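Local coordinates for protein insensitive (Drosophila melanogaster, PDB 4IX7), which binds the palindromic DNA site CCAATTGG as a homodimer through its BEN domain and represses neural genes, also serving as corepressor for Suppressor of Hairless, at residues L29-L34 with Q74-A79; T37-E42 with P70-D75; H47-K52 with N93-K98. One frame throughout, in Å; residues are numbered along the deposited sequence. Where two conformers were deposited one is given.

Contact 1 (L29-L34 with Q74-A79). With nucleotides of chain B.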
loop_
_atom_site.group_PDB
_atom_site.type_symbol
_atom_site.label_atom_id
_atom_site.label_comp_id
_atom_site.label_asym_id
_atom_site.label_seq_id
_atom_site.Cartn_x
_atom_site.Cartn_y
_atom_site.Cartn_z
ATOM N N LEU C 29 -0.617 -11.023 9.182
ATOM C CA LEU C 29 -1.289 -12.205 9.697
ATOM C C LEU C 29 -1.849 -11.928 11.092
ATOM O O LEU C 29 -2.933 -12.396 11.425
ATOM C CB LEU C 29 -0.337 -13.395 9.712
ATOM C CG LEU C 29 0.119 -13.869 8.331
ATOM C CD1 LEU C 29 1.094 -15.033 8.493
ATOM C CD2 LEU C 29 -1.074 -14.279 7.485
ATOM N N ALA C 30 -1.119 -11.159 11.893
ATOM C CA ALA C 30 -1.602 -10.803 13.227
ATOM C C ALA C 30 -2.900 -10.004 13.117
ATOM O O ALA C 30 -3.872 -10.254 13.841
ATOM C CB ALA C 30 -0.543 -10.010 13.983
ATOM N N THR C 31 -2.907 -9.061 12.180
ATOM C CA THR C 31 -4.061 -8.206 11.937
ATOM C C THR C 31 -5.258 -9.040 11.482
ATOM O O THR C 31 -6.371 -8.884 11.990
ATOM C CB THR C 31 -3.707 -7.131 10.900
ATOM O OG1 THR C 31 -2.614 -6.361 11.407
ATOM C CG2 THR C 31 -4.881 -6.190 10.657
ATOM N N ARG C 32 -5.031 -9.951 10.542
ATOM C CA ARG C 32 -6.105 -10.808 10.050
ATOM C C ARG C 32 -6.718 -11.630 11.174
ATOM O O ARG C 32 -7.939 -11.760 11.265
ATOM C CB ARG C 32 -5.602 -11.734 8.935
ATOM C CG ARG C 32 -5.264 -11.015 7.641
ATOM C CD ARG C 32 -4.628 -11.960 6.624
ATOM N NE ARG C 32 -4.405 -11.266 5.362
ATOM C CZ ARG C 32 -5.281 -11.234 4.364
ATOM N NH1 ARG C 32 -4.999 -10.557 3.258
ATOM N NH2 ARG C 32 -6.435 -11.881 4.465
ATOM N N LYS C 33 -5.871 -12.186 12.039
ATOM C CA LYS C 33 -6.388 -13.021 13.120
ATOM C C LYS C 33 -7.254 -12.215 14.074
ATOM O O LYS C 33 -8.328 -12.665 14.478
ATOM C CB LYS C 33 -5.262 -13.716 13.886
ATOM C CG LYS C 33 -5.757 -14.669 14.972
ATOM C CD LYS C 33 -6.700 -15.729 14.401
ATOM C CE LYS C 33 -6.879 -16.895 15.371
ATOM N NZ LYS C 33 -7.793 -17.956 14.852
ATOM N N LEU C 34 -6.793 -11.020 14.432
ATOM C CA LEU C 34 -7.590 -10.176 15.317
ATOM C C LEU C 34 -8.916 -9.839 14.646
ATOM O O LEU C 34 -9.965 -9.887 15.285
ATOM C CB LEU C 34 -6.827 -8.900 15.692
ATOM C CG LEU C 34 -5.600 -9.099 16.590
ATOM C CD1 LEU C 34 -4.780 -7.820 16.678
ATOM C CD2 LEU C 34 -6.049 -9.536 17.978
ATOM N N GLN C 74 -9.325 1.032 16.150
ATOM C CA GLN C 74 -8.291 1.746 16.893
ATOM C C GLN C 74 -7.549 0.789 17.825
ATOM O O GLN C 74 -6.327 0.860 17.948
ATOM C CB GLN C 74 -8.901 2.890 17.700
ATOM C CG GLN C 74 -7.870 3.836 18.281
ATOM C CD GLN C 74 -8.489 4.881 19.198
ATOM O OE1 GLN C 74 -9.699 4.874 19.444
ATOM N NE2 GLN C 74 -7.659 5.784 19.711
ATOM N N ASP C 75 -8.284 -0.122 18.457
ATOM C CA ASP C 75 -7.665 -1.091 19.355
ATOM C C ASP C 75 -6.791 -2.092 18.611
ATOM O O ASP C 75 -5.715 -2.457 19.093
ATOM C CB ASP C 75 -8.718 -1.824 20.185
ATOM C CG ASP C 75 -9.184 -1.010 21.382
ATOM O OD1 ASP C 75 -8.569 0.042 21.675
ATOM O OD2 ASP C 75 -10.158 -1.442 22.028
ATOM N N ILE C 76 -7.247 -2.538 17.443
ATOM C CA ILE C 76 -6.453 -3.462 16.645
ATOM C C ILE C 76 -5.151 -2.796 16.232
ATOM O O ILE C 76 -4.083 -3.398 16.328
ATOM C CB ILE C 76 -7.227 -3.953 15.406
ATOM C CG1 ILE C 76 -8.379 -4.859 15.858
ATOM C CG2 ILE C 76 -6.295 -4.687 14.427
ATOM C CD1 ILE C 76 -9.343 -5.201 14.746
ATOM N N ILE C 77 -5.235 -1.543 15.800
ATOM C CA ILE C 77 -4.038 -0.796 15.413
ATOM C C ILE C 77 -3.116 -0.629 16.617
ATOM O O ILE C 77 -1.908 -0.828 16.509
ATOM C CB ILE C 77 -4.401 0.568 14.808
ATOM C CG1 ILE C 77 -5.128 0.375 13.477
ATOM C CG2 ILE C 77 -3.158 1.412 14.614
ATOM C CD1 ILE C 77 -5.767 1.665 12.934
ATOM N N PHE C 78 -3.688 -0.294 17.769
ATOM C CA PHE C 78 -2.898 -0.176 18.990
ATOM C C PHE C 78 -2.124 -1.459 19.278
ATOM O O PHE C 78 -0.910 -1.426 19.502
ATOM C CB PHE C 78 -3.790 0.180 20.184
ATOM C CG PHE C 78 -3.036 0.336 21.474
ATOM C CD1 PHE C 78 -2.573 1.579 21.871
ATOM C CD2 PHE C 78 -2.801 -0.759 22.295
ATOM C CE1 PHE C 78 -1.879 1.730 23.061
ATOM C CE2 PHE C 78 -2.104 -0.616 23.486
ATOM C CZ PHE C 78 -1.646 0.632 23.870
ATOM N N ALA C 79 -2.823 -2.589 19.268
ATOM C CA ALA C 79 -2.198 -3.855 19.622
ATOM C C ALA C 79 -1.098 -4.251 18.633
ATOM O O ALA C 79 0.002 -4.640 19.036
ATOM C CB ALA C 79 -3.236 -4.947 19.708
ATOM P P DT B 3 -5.657 -15.959 5.745
ATOM O OP1 DT B 3 -5.000 -16.341 7.017
ATOM O OP2 DT B 3 -6.784 -15.019 5.705
ATOM O "O5'" DT B 3 -4.525 -15.358 4.779
ATOM C "C5'" DT B 3 -3.320 -16.068 4.679
ATOM C "C4'" DT B 3 -2.451 -15.381 3.651
ATOM O "O4'" DT B 3 -3.065 -15.546 2.350
ATOM C "C3'" DT B 3 -2.283 -13.879 3.851
ATOM O "O3'" DT B 3 -0.883 -13.615 4.015
ATOM C "C2'" DT B 3 -2.886 -13.265 2.591
ATOM C "C1'" DT B 3 -2.767 -14.390 1.583
ATOM N N1 DT B 3 -3.741 -14.358 0.468
ATOM C C2 DT B 3 -3.270 -14.518 -0.825
ATOM O O2 DT B 3 -2.084 -14.655 -1.095
ATOM N N3 DT B 3 -4.246 -14.494 -1.789
ATOM C C4 DT B 3 -5.606 -14.373 -1.592
ATOM O O4 DT B 3 -6.397 -14.371 -2.532
ATOM C C5 DT B 3 -6.026 -14.225 -0.222
ATOM C C7 DT B 3 -7.481 -14.071 0.110
ATOM C C6 DT B 3 -5.091 -14.243 0.733
ATOM P P DC B 4 -0.361 -12.126 4.290
ATOM O OP1 DC B 4 0.922 -12.216 5.027
ATOM O OP2 DC B 4 -1.487 -11.333 4.833
ATOM O "O5'" DC B 4 -0.101 -11.556 2.832
ATOM C "C5'" DC B 4 0.874 -12.204 2.028
ATOM C "C4'" DC B 4 0.797 -11.637 0.630
ATOM O "O4'" DC B 4 -0.498 -11.929 0.065
ATOM C "C3'" DC B 4 0.893 -10.116 0.561
ATOM O "O3'" DC B 4 2.208 -9.846 0.105
ATOM C "C2'" DC B 4 -0.182 -9.687 -0.441
ATOM C "C1'" DC B 4 -0.695 -11.006 -0.986
ATOM N N1 DC B 4 -2.152 -11.032 -1.280
ATOM C C2 DC B 4 -2.584 -11.200 -2.599
ATOM O O2 DC B 4 -1.734 -11.320 -3.485
ATOM N N3 DC B 4 -3.910 -11.221 -2.861
ATOM C C4 DC B 4 -4.796 -11.082 -1.863
ATOM N N4 DC B 4 -6.106 -11.110 -2.165
ATOM C C5 DC B 4 -4.371 -10.890 -0.511
ATOM C C6 DC B 4 -3.054 -10.872 -0.266
#

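Contact 2 (T37-E42 with P70-D75). With nucleotides of chain B.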
loop_
_atom_site.group_PDB
_atom_site.type_symbol
_atom_site.label_atom_id
_atom_site.label_comp_id
_atom_site.label_asym_id
_atom_site.label_seq_id
_atom_site.Cartn_x
_atom_site.Cartn_y
_atom_site.Cartn_z
ATOM N N THR C 37 -11.489 -12.539 14.744
ATOM C CA THR C 37 -11.886 -12.814 16.123
ATOM C C THR C 37 -12.892 -11.775 16.614
ATOM O O THR C 37 -13.831 -12.096 17.353
ATOM C CB THR C 37 -10.655 -12.847 17.062
ATOM O OG1 THR C 37 -9.721 -13.824 16.582
ATOM C CG2 THR C 37 -11.073 -13.243 18.481
ATOM N N ILE C 38 -12.726 -10.541 16.153
ATOM C CA ILE C 38 -13.470 -9.393 16.669
ATOM C C ILE C 38 -14.726 -9.096 15.840
ATOM O O ILE C 38 -15.746 -8.639 16.378
ATOM C CB ILE C 38 -12.545 -8.157 16.730
ATOM C CG1 ILE C 38 -11.507 -8.343 17.842
ATOM C CG2 ILE C 38 -13.328 -6.867 16.916
ATOM C CD1 ILE C 38 -10.288 -7.457 17.674
ATOM N N PHE C 39 -14.658 -9.386 14.543
ATOM C CA PHE C 39 -15.760 -9.130 13.611
ATOM C C PHE C 39 -16.195 -10.422 12.941
ATOM O O PHE C 39 -15.353 -11.265 12.628
ATOM C CB PHE C 39 -15.304 -8.175 12.501
ATOM C CG PHE C 39 -14.889 -6.811 12.977
ATOM C CD1 PHE C 39 -15.841 -5.864 13.324
ATOM C CD2 PHE C 39 -13.549 -6.465 13.043
ATOM C CE1 PHE C 39 -15.458 -4.591 13.752
ATOM C CE2 PHE C 39 -13.157 -5.189 13.462
ATOM C CZ PHE C 39 -14.113 -4.254 13.817
ATOM N N ASP C 40 -17.494 -10.590 12.695
ATOM C CA ASP C 40 -17.902 -11.725 11.871
ATOM C C ASP C 40 -17.532 -11.486 10.400
ATOM O O ASP C 40 -17.288 -10.343 9.988
ATOM C CB ASP C 40 -19.380 -12.107 12.068
ATOM C CG ASP C 40 -20.342 -10.978 11.771
ATOM O OD1 ASP C 40 -20.162 -10.263 10.768
ATOM O OD2 ASP C 40 -21.327 -10.832 12.539
ATOM N N ARG C 41 -17.450 -12.559 9.618
ATOM C CA ARG C 41 -16.982 -12.439 8.238
ATOM C C ARG C 41 -17.912 -11.561 7.417
ATOM O O ARG C 41 -17.460 -10.834 6.533
ATOM C CB ARG C 41 -16.835 -13.807 7.556
ATOM C CG ARG C 41 -15.966 -14.798 8.286
ATOM C CD ARG C 41 -14.565 -14.286 8.553
ATOM N NE ARG C 41 -13.819 -15.315 9.280
ATOM C CZ ARG C 41 -12.894 -16.103 8.742
ATOM N NH1 ARG C 41 -12.542 -15.963 7.469
ATOM N NH2 ARG C 41 -12.294 -17.010 9.498
ATOM N N GLU C 42 -19.209 -11.625 7.708
ATOM C CA GLU C 42 -20.177 -10.817 6.964
ATOM C C GLU C 42 -19.918 -9.323 7.151
ATOM O O GLU C 42 -20.015 -8.552 6.199
ATOM C CB GLU C 42 -21.615 -11.167 7.351
ATOM C CG GLU C 42 -22.678 -10.581 6.417
ATOM C CD GLU C 42 -23.254 -9.252 6.897
ATOM O OE1 GLU C 42 -24.027 -8.629 6.132
ATOM O OE2 GLU C 42 -22.943 -8.825 8.033
ATOM N N PRO C 70 -15.040 2.099 14.643
ATOM C CA PRO C 70 -13.770 2.818 14.774
ATOM C C PRO C 70 -13.022 2.499 16.064
ATOM O O PRO C 70 -11.795 2.470 16.043
ATOM C CB PRO C 70 -14.188 4.294 14.779
ATOM C CG PRO C 70 -15.547 4.329 14.211
ATOM C CD PRO C 70 -16.191 3.008 14.484
ATOM N N GLY C 71 -13.740 2.281 17.165
ATOM C CA GLY C 71 -13.091 2.010 18.434
ATOM C C GLY C 71 -12.386 0.666 18.416
ATOM O O GLY C 71 -11.279 0.516 18.947
ATOM N N LYS C 72 -13.021 -0.311 17.779
ATOM C CA LYS C 72 -12.429 -1.638 17.638
ATOM C C LYS C 72 -11.207 -1.603 16.711
ATOM O O LYS C 72 -10.172 -2.226 16.989
ATOM C CB LYS C 72 -13.486 -2.654 17.169
ATOM C CG LYS C 72 -14.569 -2.909 18.228
ATOM C CD LYS C 72 -15.621 -3.898 17.742
ATOM C CE LYS C 72 -16.626 -4.157 18.858
ATOM N NZ LYS C 72 -17.797 -4.957 18.410
ATOM N N ILE C 73 -11.315 -0.857 15.619
ATOM C CA ILE C 73 -10.199 -0.715 14.694
ATOM C C ILE C 73 -9.028 -0.015 15.380
ATOM O O ILE C 73 -7.882 -0.434 15.237
ATOM C CB ILE C 73 -10.628 0.017 13.409
ATOM C CG1 ILE C 73 -11.556 -0.887 12.591
ATOM C CG2 ILE C 73 -9.413 0.407 12.563
ATOM C CD1 ILE C 73 -10.996 -2.258 12.321
ATOM N N GLN C 74 -9.325 1.032 16.150
ATOM C CA GLN C 74 -8.291 1.746 16.893
ATOM C C GLN C 74 -7.549 0.789 17.825
ATOM O O GLN C 74 -6.327 0.860 17.948
ATOM C CB GLN C 74 -8.901 2.890 17.700
ATOM C CG GLN C 74 -7.870 3.836 18.281
ATOM C CD GLN C 74 -8.489 4.881 19.198
ATOM O OE1 GLN C 74 -9.699 4.874 19.444
ATOM N NE2 GLN C 74 -7.659 5.784 19.711
ATOM N N ASP C 75 -8.284 -0.122 18.457
ATOM C CA ASP C 75 -7.665 -1.091 19.355
ATOM C C ASP C 75 -6.791 -2.092 18.611
ATOM O O ASP C 75 -5.715 -2.457 19.093
ATOM C CB ASP C 75 -8.718 -1.824 20.185
ATOM C CG ASP C 75 -9.184 -1.010 21.382
ATOM O OD1 ASP C 75 -8.569 0.042 21.675
ATOM O OD2 ASP C 75 -10.158 -1.442 22.028
ATOM O "O5'" DG B 1 -12.681 -21.918 9.032
ATOM C "C5'" DG B 1 -12.442 -22.475 7.745
ATOM C "C4'" DG B 1 -12.986 -21.563 6.663
ATOM O "O4'" DG B 1 -14.401 -21.325 6.828
ATOM C "C3'" DG B 1 -12.428 -20.153 6.705
ATOM O "O3'" DG B 1 -11.206 -20.215 6.029
ATOM C "C2'" DG B 1 -13.446 -19.364 5.905
ATOM C "C1'" DG B 1 -14.741 -20.036 6.336
ATOM N N9 DG B 1 -15.493 -19.376 7.399
ATOM C C8 DG B 1 -15.210 -19.451 8.737
ATOM N N7 DG B 1 -16.056 -18.792 9.477
ATOM C C5 DG B 1 -16.963 -18.265 8.578
ATOM C C6 DG B 1 -18.103 -17.461 8.819
ATOM O O6 DG B 1 -18.526 -17.055 9.906
ATOM N N1 DG B 1 -18.763 -17.129 7.644
ATOM C C2 DG B 1 -18.364 -17.533 6.395
ATOM N N2 DG B 1 -19.134 -17.105 5.386
ATOM N N3 DG B 1 -17.292 -18.288 6.150
ATOM C C4 DG B 1 -16.637 -18.614 7.288
HETATM O O HOH W 1 -18.050 -7.002 15.843
#

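Contact 3 (H47-K52 with N93-K98). With nucleotides of chain A.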
loop_
_atom_site.group_PDB
_atom_site.type_symbol
_atom_site.label_atom_id
_atom_site.label_comp_id
_atom_site.label_asym_id
_atom_site.label_seq_id
_atom_site.Cartn_x
_atom_site.Cartn_y
_atom_site.Cartn_z
ATOM N N HIS C 47 -18.103 -4.056 4.988
ATOM C CA HIS C 47 -17.606 -2.796 5.529
ATOM C C HIS C 47 -16.208 -2.517 5.000
ATOM O O HIS C 47 -15.579 -3.389 4.396
ATOM C CB HIS C 47 -17.574 -2.838 7.058
ATOM C CG HIS C 47 -18.932 -2.779 7.688
ATOM N ND1 HIS C 47 -19.913 -3.723 7.451
ATOM C CD2 HIS C 47 -19.475 -1.879 8.542
ATOM C CE1 HIS C 47 -20.996 -3.406 8.142
ATOM N NE2 HIS C 47 -20.760 -2.294 8.810
ATOM N N SER C 48 -15.738 -1.298 5.235
ATOM C CA SER C 48 -14.387 -0.899 4.891
ATOM C C SER C 48 -13.719 -0.184 6.064
ATOM O O SER C 48 -14.357 0.132 7.072
ATOM C CB SER C 48 -14.398 0.015 3.665
ATOM O OG SER C 48 -15.097 1.221 3.955
ATOM N N VAL C 49 -12.429 0.106 5.922
ATOM C CA VAL C 49 -11.718 0.821 6.970
ATOM C C VAL C 49 -12.275 2.225 7.175
ATOM O O VAL C 49 -12.476 2.653 8.316
ATOM C CB VAL C 49 -10.205 0.900 6.669
ATOM C CG1 VAL C 49 -9.499 1.806 7.666
ATOM C CG2 VAL C 49 -9.608 -0.495 6.698
ATOM N N THR C 50 -12.543 2.926 6.076
ATOM C CA THR C 50 -12.905 4.347 6.138
ATOM C C THR C 50 -14.372 4.671 5.871
ATOM O O THR C 50 -14.833 5.762 6.218
ATOM C CB THR C 50 -12.079 5.200 5.150
ATOM O OG1 THR C 50 -12.438 4.859 3.804
ATOM C CG2 THR C 50 -10.583 4.990 5.364
ATOM N N GLY C 51 -15.093 3.751 5.237
ATOM C CA GLY C 51 -16.473 4.002 4.852
ATOM C C GLY C 51 -16.616 4.945 3.662
ATOM O O GLY C 51 -17.729 5.336 3.310
ATOM N N LYS C 52 -15.503 5.301 3.031
ATOM C CA LYS C 52 -15.547 6.203 1.882
ATOM C C LYS C 52 -15.547 5.396 0.595
ATOM O O LYS C 52 -14.972 4.316 0.543
ATOM C CB LYS C 52 -14.363 7.169 1.917
ATOM C CG LYS C 52 -14.390 8.089 3.131
ATOM C CD LYS C 52 -13.319 9.157 3.035
ATOM C CE LYS C 52 -13.669 10.354 3.900
ATOM N NZ LYS C 52 -12.917 11.564 3.461
ATOM N N ASN C 93 -3.485 -1.010 6.050
ATOM C CA ASN C 93 -3.444 -1.676 4.754
ATOM C C ASN C 93 -3.821 -3.144 4.870
ATOM O O ASN C 93 -4.530 -3.684 4.017
ATOM C CB ASN C 93 -2.087 -1.535 4.071
ATOM C CG ASN C 93 -2.053 -2.233 2.738
ATOM O OD1 ASN C 93 -1.353 -3.234 2.565
ATOM N ND2 ASN C 93 -2.845 -1.734 1.787
ATOM N N ALA C 94 -3.376 -3.790 5.942
ATOM C CA ALA C 94 -3.768 -5.173 6.166
ATOM C C ALA C 94 -5.274 -5.313 6.371
ATOM O O ALA C 94 -5.876 -6.276 5.888
ATOM C CB ALA C 94 -3.000 -5.762 7.341
ATOM N N ILE C 95 -5.890 -4.364 7.077
ATOM C CA ILE C 95 -7.338 -4.397 7.271
ATOM C C ILE C 95 -8.073 -4.213 5.940
ATOM O O ILE C 95 -9.018 -4.952 5.631
ATOM C CB ILE C 95 -7.807 -3.324 8.272
ATOM C CG1 ILE C 95 -7.086 -3.500 9.610
ATOM C CG2 ILE C 95 -9.312 -3.442 8.474
ATOM C CD1 ILE C 95 -7.325 -2.356 10.599
ATOM N N THR C 96 -7.626 -3.250 5.134
ATOM C CA THR C 96 -8.228 -3.035 3.815
ATOM C C THR C 96 -8.210 -4.317 2.991
ATOM O O THR C 96 -9.207 -4.693 2.367
ATOM C CB THR C 96 -7.481 -1.910 3.040
ATOM O OG1 THR C 96 -7.639 -0.654 3.726
ATOM C CG2 THR C 96 -7.994 -1.798 1.615
ATOM N N THR C 97 -7.073 -4.996 3.000
ATOM C CA THR C 97 -6.918 -6.202 2.211
ATOM C C THR C 97 -7.822 -7.310 2.733
ATOM O O THR C 97 -8.491 -7.984 1.962
ATOM C CB THR C 97 -5.461 -6.685 2.218
ATOM O OG1 THR C 97 -4.594 -5.610 1.809
ATOM C CG2 THR C 97 -5.302 -7.860 1.250
ATOM N N LYS C 98 -7.872 -7.474 4.050
ATOM C CA LYS C 98 -8.700 -8.528 4.627
ATOM C C LYS C 98 -10.189 -8.300 4.330
ATOM O O LYS C 98 -10.928 -9.254 4.033
ATOM C CB LYS C 98 -8.451 -8.644 6.133
ATOM C CG LYS C 98 -9.341 -9.667 6.848
ATOM C CD LYS C 98 -9.254 -11.039 6.180
ATOM C CE LYS C 98 -9.839 -12.118 7.067
ATOM N NZ LYS C 98 -9.856 -13.470 6.407
ATOM P P DA A 7 -10.537 2.009 2.507
ATOM O OP1 DA A 7 -11.604 2.371 3.470
ATOM O OP2 DA A 7 -9.647 0.850 2.753
ATOM O "O5'" DA A 7 -11.185 1.758 1.091
ATOM C "C5'" DA A 7 -12.174 2.673 0.641
ATOM C "C4'" DA A 7 -12.738 2.170 -0.671
ATOM O "O4'" DA A 7 -11.759 2.425 -1.718
ATOM C "C3'" DA A 7 -13.072 0.683 -0.742
ATOM O "O3'" DA A 7 -14.202 0.521 -1.606
ATOM C "C2'" DA A 7 -11.820 0.057 -1.365
ATOM C "C1'" DA A 7 -11.324 1.192 -2.265
ATOM N N9 DA A 7 -9.866 1.267 -2.408
ATOM C C8 DA A 7 -8.920 1.079 -1.429
ATOM N N7 DA A 7 -7.683 1.201 -1.864
ATOM C C5 DA A 7 -7.827 1.502 -3.217
ATOM C C6 DA A 7 -6.896 1.741 -4.248
ATOM N N6 DA A 7 -5.560 1.733 -4.069
ATOM N N1 DA A 7 -7.388 2.002 -5.478
ATOM C C2 DA A 7 -8.717 2.011 -5.673
ATOM N N3 DA A 7 -9.691 1.800 -4.780
ATOM C C4 DA A 7 -9.170 1.531 -3.565
ATOM P P DA A 6 -4.527 5.250 4.246
ATOM O OP1 DA A 6 -4.980 5.345 5.640
ATOM O OP2 DA A 6 -3.401 4.372 3.852
ATOM O "O5'" DA A 6 -5.756 4.808 3.327
ATOM C "C5'" DA A 6 -6.991 5.459 3.526
ATOM C "C4'" DA A 6 -8.016 4.889 2.563
ATOM O "O4'" DA A 6 -7.573 5.132 1.203
ATOM C "C3'" DA A 6 -8.281 3.386 2.649
ATOM O "O3'" DA A 6 -9.636 3.325 2.253
ATOM C "C2'" DA A 6 -7.319 2.837 1.588
ATOM C "C1'" DA A 6 -7.447 3.908 0.505
ATOM N N9 DA A 6 -6.316 4.073 -0.401
ATOM C C8 DA A 6 -4.973 3.951 -0.149
ATOM N N7 DA A 6 -4.225 4.204 -1.201
ATOM C C5 DA A 6 -5.129 4.550 -2.197
ATOM C C6 DA A 6 -4.983 4.923 -3.550
ATOM N N6 DA A 6 -3.798 5.036 -4.154
ATOM N N1 DA A 6 -6.119 5.183 -4.251
ATOM C C2 DA A 6 -7.296 5.065 -3.632
ATOM N N3 DA A 6 -7.552 4.726 -2.371
ATOM C C4 DA A 6 -6.419 4.469 -1.710
#

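Contact 1 (L29-L34 with Q74-A79)
L34 and I76 meet through one methyl each: CD1 of the leucine lies 4.1 Å from CG2 of the isoleucine, the two side chains running alongside in opposing senses. The same L34 CD1 touches A79 at long range, 4.5 Å from its CB, one helical turn beyond I76. The branched I76 fills the interval between helices whose axes come no nearer than 10.4 Å, and its CG2 also meets CG2 of T31 at 4.3 Å. T31 suits a helix in such a core because its hydroxyl is satisfied locally, OG1 bonding to the carbonyl of C27, which leaves the methyl to pack. These residues belong to the buried heart of the BEN domain, where helices 27-38 and 70-84 run roughly antiparallel, at 145° between the two short segments.

R32 projects from helix 27-38 to the DNA. In the conformer described, its chain runs extended from CB through CG to NE, which carries the polar end past the helix to the backbone of chain B. CD passes 3.7 Å from OP2 of DC4, and NE donates to that same OP2 at 3.0 Å through a bent bond of 136°. CZ and NH1 lie against the sugar of DT3, whose C2' sits over one face of the guanidinium, offset toward its rim. NH2 makes a weak bond to OP2 of DT3, and NH1 forms a salt bridge with D101. On the same helix, L29 places CD2 3.5 Å from O3' of DT3.

Contact 2 (T37-E42 with P70-D75)
The F39 ring has CG2 of its neighbour I38 over one face, 3.8 Å above the plane and displaced toward the rim, while helix 70-84 meets the far end of the ring obliquely. There CZ lies 3.8 Å from CB of K72, and CE2 is equally close to CD1 of I73, whose side chain is set roughly perpendicular to that of F39. A second flat group, the R41 guanidinium, has C8 of DG1 in chain B over one face, displaced toward the rim. Chi1 (-55°) sets R41 CG 3.5 Å from C6 of this guanine, and the bend at chi2 (-56°) then turns the rest of the chain so that the guanidinium lies against C8, while NH1 reaches E102 and a DNA phosphate.

F39 is the first residue to leave the helix ending at I38, D40 then caps helix 41-46, and the ring packs between the end of helix 27-38 and the start of helix 70-84. K72 suits the border of this packing: its extended chain lays CD 3.8 Å from CG2 of I38, and a water that donates to the carbonyl O of I38 makes a weak bond with K72 NZ.

The chemistry is thus divided along the lysine. That water-mediated link would probably bring little rigidity, which leaves the hold mainly to apolar packing, the lysine's own CB and CD included, with F39, I38 and I73.

Contact 3 (H47-K52 with N93-K98)
A phosphate-binding site of the BEN domain lies where the turn after strand 47-48 meets helix 88-112, and both segments hold the phosphate of DA7 in chain A. Beneath it V49 packs on the helix: with CG1 anti to the backbone N (chi1 172°), CG2 stands beside that N and presses on CG2 of I95 at 3.5 Å, a little tighter than usual for two carbons, and lies 3.6 Å from OG1 of T96.

The two phosphate oxygens are shared between the segments. OP1 accepts from the backbone N of T50 at 2.8 Å, and T50 OG1 bonds to it at 2.6 Å; OP2 bonds to T96 OG1 at 2.7 Å. With chi1 at 67°, the T50 hydroxyl lies between the backbone N and carbonyl carbon, where it also accepts from the N of K52 in an ST turn. With the hydroxyl gone, as in an alanine here, OP1 would probably keep only the backbone N of T50 as a grip from this turn, and the N of K52 would lose its side-chain acceptor. S48 OG accepts from the N of G51 in an ST motif, and G51, at positive phi, lets the chain turn tightly.

Threonine serves at both positions because its hydroxyl can bond the phosphate, and T96 also packs on a thymine base. The three bonds come from neutral groups, so the grip probably depends on the placing of the hydroxyls and the amide around a charged phosphate, with no lysine or arginine among the donors of these two segments to it.

How the contacts relate
Contacts 1 and 2 both join helix 27-38 to helix 70-84 and share Q74 and D75; contact 1 is wholly buried, whereas contact 2 lies at the end of that interface and is partly open at its lysine. I76 continues one into the other, its CG1 packing 3.7 Å from CD1 of I38. Contact 3 is buried as well, but against DNA, and it joins a turn to helix 88-112. T31 CG2 links it to contact 1 by packing on I95. Across the domain, contacts 1 and 2 are mainly apolar; their arginines reach chain B, while contact 3 holds chain A with hydroxyls and a backbone amide.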